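Local coordinates for envelope glycoprotein (Bourbon virus, PDB 5ZKX) that probably fuses the viral envelope with the host-cell membrane during entry, as a gp64-like trimeric glycoprotein captured here in its postfusion form, at residues G239-E244 with I251-A256; V164-N169 with G271-S276. One frame throughout, in Å; residues are numbered along the deposited sequence.

Contact 1 and contact 2 lie side by side, their centres about 14 Å apart, and the chain between 250-252 and 271-272 joins them. Those two strands are parallel neighbours in one mixed sheet, and Cys252 N lies 2.7 Å from Gly271 O in a probable hydrogen bond. Just past the strands, Trp273 packs on Pro254, with Trp273 CG 3.5 Å from Pro254 CD, while the far edge of the same indole meets Val166 in contact 2. The tryptophan thus bridges the two contacts, tying the seven-stranded sheet to the small sheet that holds 162-166. A second subunit packs against contact 1, whereas no other chain of the assembly touches the segments of contact 2.

Contact 1 of 2, residues G239-E244 with I251-A256; sequences GDNFFE and ICLPDA
Phe243 lies across Leu253 at about a right angle, and its atoms can be followed outward one by one. CB sits against both leucine methyls, 4.1 Å from Leu253 CD2 and only slightly farther from CD1. CG is 4.1 Å from Leu253 CD1, and the closest approach comes one bond on, 3.7 Å between Phe243 CD1 and Leu253 CD1. Across the ring, Phe243 CD2 reaches Ile251 CG2 at 4.2 Å; both methyls approach the ring obliquely. Tyr258 stacks on this ring and also touches Ile251 and Leu253. Strands 241-245 and 250-252 run nearly antiparallel here but are not neighbours: four strands of the mixed seven-stranded sheet stand between them in its order, so side chains bridge the gap. Strand 250-252 enters a hairpin whose turn has Leu253 N bonded to Ala256 O and whose arms carry the Cys252-Cys257 disulfide. Ile251, its chain fully extended (chi1 -173°, chi2 -177°), puts CD1 3.5 Å from Glu244 O. The polar end is less firm: Asn241 ND2 points at Asp255 OD2 in a weak, fairly straight hydrogen bond of 3.4 Å, amide and carboxylate planes 69° apart, though the place of OD2 is doubtful. Lys413 is the stronger partner, hydrogen-bonded to Asn241 OD1 and salt-bridged to that same doubtful Asp255 OD2. Asn289 of the second subunit hydrogen-bonds the backbone of Asp240 and Phe242, and Tyr285 of that subunit packs on Leu253.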
loop_
_atom_site.group_PDB
_atom_site.type_symbol
_atom_site.label_atom_id
_atom_site.label_comp_id
_atom_site.label_asym_id
_atom_site.label_seq_id
_atom_site.Cartn_x
_atom_site.Cartn_y
_atom_site.Cartn_z
ATOM N N GLY A 239 7.912 -17.810 6.553
ATOM C CA GLY A 239 8.882 -16.884 6.001
ATOM C C GLY A 239 8.319 -15.480 6.042
ATOM O O GLY A 239 8.047 -14.926 7.112
ATOM N N ASP A 240 8.132 -14.887 4.866
ATOM C CA ASP A 240 7.541 -13.563 4.750
ATOM C C ASP A 240 6.073 -13.617 4.347
ATOM O O ASP A 240 5.499 -12.583 3.996
ATOM C CB ASP A 240 8.335 -12.717 3.756
ATOM C CG ASP A 240 8.553 -13.423 2.430
ATOM O OD1 ASP A 240 8.083 -14.568 2.275
ATOM O OD2 ASP A 240 9.200 -12.828 1.540
ATOM N N ASN A 241 5.461 -14.799 4.386
ATOM C CA ASN A 241 4.045 -14.985 4.098
ATOM C C ASN A 241 3.259 -15.057 5.399
ATOM O O ASN A 241 3.645 -15.782 6.322
ATOM C CB ASN A 241 3.810 -16.264 3.292
ATOM C CG ASN A 241 4.238 -16.136 1.848
ATOM O OD1 ASN A 241 4.512 -15.041 1.363
ATOM N ND2 ASN A 241 4.288 -17.264 1.146
ATOM N N PHE A 242 2.150 -14.326 5.462
ATOM C CA PHE A 242 1.290 -14.309 6.636
ATOM C C PHE A 242 -0.150 -14.458 6.181
ATOM O O PHE A 242 -0.599 -13.726 5.294
ATOM C CB PHE A 242 1.470 -13.018 7.436
ATOM C CG PHE A 242 2.882 -12.780 7.875
ATOM C CD1 PHE A 242 3.806 -12.220 7.007
ATOM C CD2 PHE A 242 3.289 -13.125 9.150
ATOM C CE1 PHE A 242 5.104 -12.006 7.404
ATOM C CE2 PHE A 242 4.583 -12.904 9.551
ATOM C CZ PHE A 242 5.495 -12.351 8.673
ATOM N N PHE A 243 -0.870 -15.396 6.791
ATOM C CA PHE A 243 -2.170 -15.782 6.266
ATOM C C PHE A 243 -2.980 -16.470 7.351
ATOM O O PHE A 243 -2.428 -17.079 8.270
ATOM C CB PHE A 243 -2.026 -16.711 5.055
ATOM C CG PHE A 243 -1.159 -17.914 5.313
ATOM C CD1 PHE A 243 0.222 -17.829 5.209
ATOM C CD2 PHE A 243 -1.721 -19.130 5.655
ATOM C CE1 PHE A 243 1.018 -18.929 5.451
ATOM C CE2 PHE A 243 -0.927 -20.235 5.893
ATOM C CZ PHE A 243 0.442 -20.132 5.792
ATOM N N GLU A 244 -4.297 -16.369 7.217
ATOM C CA GLU A 244 -5.239 -17.063 8.083
ATOM C C GLU A 244 -5.454 -18.475 7.546
ATOM O O GLU A 244 -5.955 -18.648 6.430
ATOM C CB GLU A 244 -6.554 -16.292 8.138
ATOM C CG GLU A 244 -7.413 -16.549 9.347
ATOM C CD GLU A 244 -8.613 -15.626 9.387
ATOM O OE1 GLU A 244 -8.417 -14.393 9.369
ATOM O OE2 GLU A 244 -9.753 -16.133 9.417
ATOM N N ILE A 251 -5.268 -24.077 1.829
ATOM C CA ILE A 251 -5.366 -22.706 1.343
ATOM C C ILE A 251 -4.284 -22.491 0.295
ATOM O O ILE A 251 -3.190 -23.056 0.381
ATOM C CB ILE A 251 -5.250 -21.675 2.494
ATOM C CG1 ILE A 251 -5.535 -20.259 1.986
ATOM C CG2 ILE A 251 -3.881 -21.753 3.165
ATOM C CD1 ILE A 251 -5.371 -19.182 3.035
ATOM N N CYS A 252 -4.603 -21.680 -0.712
ATOM C CA CYS A 252 -3.665 -21.333 -1.771
ATOM C C CYS A 252 -3.452 -19.828 -1.774
ATOM O O CYS A 252 -4.412 -19.060 -1.892
ATOM C CB CYS A 252 -4.168 -21.803 -3.136
ATOM S SG CYS A 252 -3.834 -23.534 -3.504
ATOM N N LEU A 253 -2.202 -19.418 -1.632
ATOM C CA LEU A 253 -1.779 -18.045 -1.861
ATOM C C LEU A 253 -1.269 -17.906 -3.287
ATOM O O LEU A 253 -1.120 -18.898 -4.005
ATOM C CB LEU A 253 -0.702 -17.667 -0.845
ATOM C CG LEU A 253 -1.043 -17.829 0.636
ATOM C CD1 LEU A 253 0.109 -17.341 1.502
ATOM C CD2 LEU A 253 -2.324 -17.095 0.975
ATOM N N PRO A 254 -1.016 -16.675 -3.748
ATOM C CA PRO A 254 -0.433 -16.511 -5.091
ATOM C C PRO A 254 0.761 -17.409 -5.372
ATOM O O PRO A 254 0.779 -18.108 -6.391
ATOM C CB PRO A 254 -0.047 -15.029 -5.101
ATOM C CG PRO A 254 -1.077 -14.386 -4.253
ATOM C CD PRO A 254 -1.459 -15.384 -3.189
ATOM N N ASP A 255 1.752 -17.424 -4.482
ATOM C CA ASP A 255 3.012 -18.105 -4.740
ATOM C C ASP A 255 3.089 -19.505 -4.147
ATOM O O ASP A 255 4.019 -20.245 -4.482
ATOM C CB ASP A 255 4.181 -17.272 -4.203
ATOM C CG ASP A 255 4.023 -16.932 -2.734
ATOM O OD1 ASP A 255 2.890 -17.021 -2.225
ATOM O OD2 ASP A 255 5.029 -16.580 -2.086
ATOM N N ALA A 256 2.149 -19.891 -3.285
ATOM C CA ALA A 256 2.255 -21.183 -2.621
ATOM C C ALA A 256 0.895 -21.623 -2.101
ATOM O O ALA A 256 0.026 -20.798 -1.809
ATOM C CB ALA A 256 3.268 -21.138 -1.471
#

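Contact 2 of 2, residues V164-N169 with G271-S276; sequences VIVMPN and GMWNIS
Val166 pushes its CG1 methyl up to the end of Ile275, where CG1 and Ile275 CD1 lie 3.6 Å apart. The two side chains run alongside each other in opposing senses, and Ile275 CD1 also lies 4.0 Å from Val166 CB. Close beside that contact, CG1 also meets the indole of Trp273, at the ring edge and near the ring plane, 4.3 Å from CH2 at the outer corner of the six-membered ring. Ile275 CD1 is itself 3.7 Å from Trp273 CH2, and the Val166 and Ile275 methyls and the indole corner touch one another in a small triangle. The bend in Ile275 matters here: CG1 leaves anti to the backbone N (chi1 170°), then chi2 of 65° turns CD1 toward the valine. Val166 ends the middle strand of a three-stranded antiparallel sheet, 153-155, 162-166 and 172-174, and its side chain touches Arg153 and Thr172 on the strands flanking it. Facing it, 271-276 leaves the edge of the larger mixed sheet and heads toward the short helix 276-279, ahead of the long helix 284-329. The contact therefore joins the small sheet to the linker running from the large sheet into the helical part of the chain. No hydrogen bond crosses between the two segments. The indole is held from outside, with Trp273 NE1 hydrogen-bonded to Leu154 O on strand 153-155, next to 162-166. Beyond Val166, Met167 and Pro168 pack on Trp424 of helix 422-437.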
loop_
_atom_site.group_PDB
_atom_site.type_symbol
_atom_site.label_atom_id
_atom_site.label_comp_id
_atom_site.label_asym_id
_atom_site.label_seq_id
_atom_site.Cartn_x
_atom_site.Cartn_y
_atom_site.Cartn_z
ATOM N N VAL A 164 -0.261 -21.181 -13.225
ATOM C CA VAL A 164 -0.867 -20.336 -14.247
ATOM C C VAL A 164 -0.087 -19.034 -14.367
ATOM O O VAL A 164 0.656 -18.635 -13.467
ATOM C CB VAL A 164 -2.349 -20.014 -13.951
ATOM C CG1 VAL A 164 -3.211 -21.261 -14.073
ATOM C CG2 VAL A 164 -2.494 -19.382 -12.574
ATOM N N ILE A 165 -0.273 -18.368 -15.503
ATOM C CA ILE A 165 0.179 -16.998 -15.697
ATOM C C ILE A 165 -1.038 -16.092 -15.623
ATOM O O ILE A 165 -2.059 -16.356 -16.272
ATOM C CB ILE A 165 0.911 -16.826 -17.038
ATOM C CG1 ILE A 165 1.994 -17.894 -17.191
ATOM C CG2 ILE A 165 1.520 -15.431 -17.131
ATOM C CD1 ILE A 165 2.391 -18.167 -18.624
ATOM N N VAL A 166 -0.940 -15.034 -14.824
ATOM C CA VAL A 166 -2.029 -14.085 -14.637
ATOM C C VAL A 166 -1.808 -12.905 -15.569
ATOM O O VAL A 166 -0.725 -12.304 -15.585
ATOM C CB VAL A 166 -2.130 -13.632 -13.168
ATOM C CG1 VAL A 166 -2.629 -14.775 -12.303
ATOM C CG2 VAL A 166 -0.784 -13.151 -12.657
ATOM N N MET A 167 -2.820 -12.591 -16.364
ATOM C CA MET A 167 -2.757 -11.447 -17.253
ATOM C C MET A 167 -3.159 -10.182 -16.505
ATOM O O MET A 167 -3.864 -10.245 -15.495
ATOM C CB MET A 167 -3.667 -11.666 -18.458
ATOM C CG MET A 167 -3.385 -12.944 -19.233
ATOM S SD MET A 167 -1.818 -12.869 -20.121
ATOM C CE MET A 167 -0.970 -14.293 -19.459
ATOM N N PRO A 168 -2.699 -9.017 -16.965
ATOM C CA PRO A 168 -3.113 -7.768 -16.307
ATOM C C PRO A 168 -4.617 -7.539 -16.324
ATOM O O PRO A 168 -5.131 -6.831 -15.450
ATOM C CB PRO A 168 -2.359 -6.692 -17.100
ATOM C CG PRO A 168 -1.144 -7.400 -17.608
ATOM C CD PRO A 168 -1.593 -8.803 -17.916
ATOM N N ASN A 169 -5.345 -8.120 -17.278
ATOM C CA ASN A 169 -6.792 -7.955 -17.310
ATOM C C ASN A 169 -7.519 -8.880 -16.342
ATOM O O ASN A 169 -8.743 -8.773 -16.212
ATOM C CB ASN A 169 -7.327 -8.180 -18.726
ATOM C CG ASN A 169 -7.059 -9.580 -19.243
ATOM O OD1 ASN A 169 -6.541 -10.433 -18.526
ATOM N ND2 ASN A 169 -7.417 -9.822 -20.500
ATOM N N GLY A 271 -8.844 -22.951 -0.025
ATOM C CA GLY A 271 -9.164 -21.542 0.035
ATOM C C GLY A 271 -8.396 -20.816 -1.047
ATOM O O GLY A 271 -7.203 -21.068 -1.241
ATOM N N MET A 272 -9.063 -19.925 -1.767
ATOM C CA MET A 272 -8.480 -19.274 -2.929
ATOM C C MET A 272 -8.220 -17.805 -2.635
ATOM O O MET A 272 -9.079 -17.118 -2.074
ATOM C CB MET A 272 -9.400 -19.410 -4.142
ATOM C CG MET A 272 -8.678 -19.292 -5.462
ATOM S SD MET A 272 -7.689 -20.756 -5.774
ATOM C CE MET A 272 -6.063 -20.086 -5.583
ATOM N N TRP A 273 -7.041 -17.330 -3.017
ATOM C CA TRP A 273 -6.771 -15.904 -2.970
ATOM C C TRP A 273 -7.540 -15.194 -4.075
ATOM O O TRP A 273 -7.789 -15.752 -5.148
ATOM C CB TRP A 273 -5.274 -15.634 -3.117
ATOM C CG TRP A 273 -4.678 -16.228 -4.357
ATOM C CD1 TRP A 273 -4.405 -17.541 -4.583
ATOM C CD2 TRP A 273 -4.270 -15.526 -5.537
ATOM N NE1 TRP A 273 -3.865 -17.709 -5.835
ATOM C CE2 TRP A 273 -3.769 -16.484 -6.441
ATOM C CE3 TRP A 273 -4.284 -14.181 -5.919
ATOM C CZ2 TRP A 273 -3.283 -16.140 -7.699
ATOM C CZ3 TRP A 273 -3.800 -13.843 -7.171
ATOM C CH2 TRP A 273 -3.308 -14.817 -8.045
ATOM N N ASN A 274 -7.924 -13.951 -3.805
ATOM C CA ASN A 274 -8.619 -13.157 -4.807
ATOM C C ASN A 274 -7.604 -12.581 -5.785
ATOM O O ASN A 274 -6.642 -11.921 -5.379
ATOM C CB ASN A 274 -9.433 -12.046 -4.149
ATOM C CG ASN A 274 -10.735 -12.553 -3.561
ATOM O OD1 ASN A 274 -11.023 -12.338 -2.383
ATOM N ND2 ASN A 274 -11.527 -13.237 -4.379
ATOM N N ILE A 275 -7.816 -12.852 -7.075
ATOM C CA ILE A 275 -6.872 -12.418 -8.100
ATOM C C ILE A 275 -6.791 -10.898 -8.159
ATOM O O ILE A 275 -5.719 -10.337 -8.415
ATOM C CB ILE A 275 -7.265 -13.031 -9.462
ATOM C CG1 ILE A 275 -6.449 -12.415 -10.602
ATOM C CG2 ILE A 275 -8.752 -12.857 -9.720
ATOM C CD1 ILE A 275 -4.973 -12.718 -10.528
ATOM N N SER A 276 -7.901 -10.208 -7.889
ATOM C CA SER A 276 -7.914 -8.753 -8.011
ATOM C C SER A 276 -6.977 -8.086 -7.013
ATOM O O SER A 276 -6.515 -6.964 -7.253
ATOM C CB SER A 276 -9.337 -8.227 -7.830
ATOM O OG SER A 276 -9.898 -8.690 -6.614
#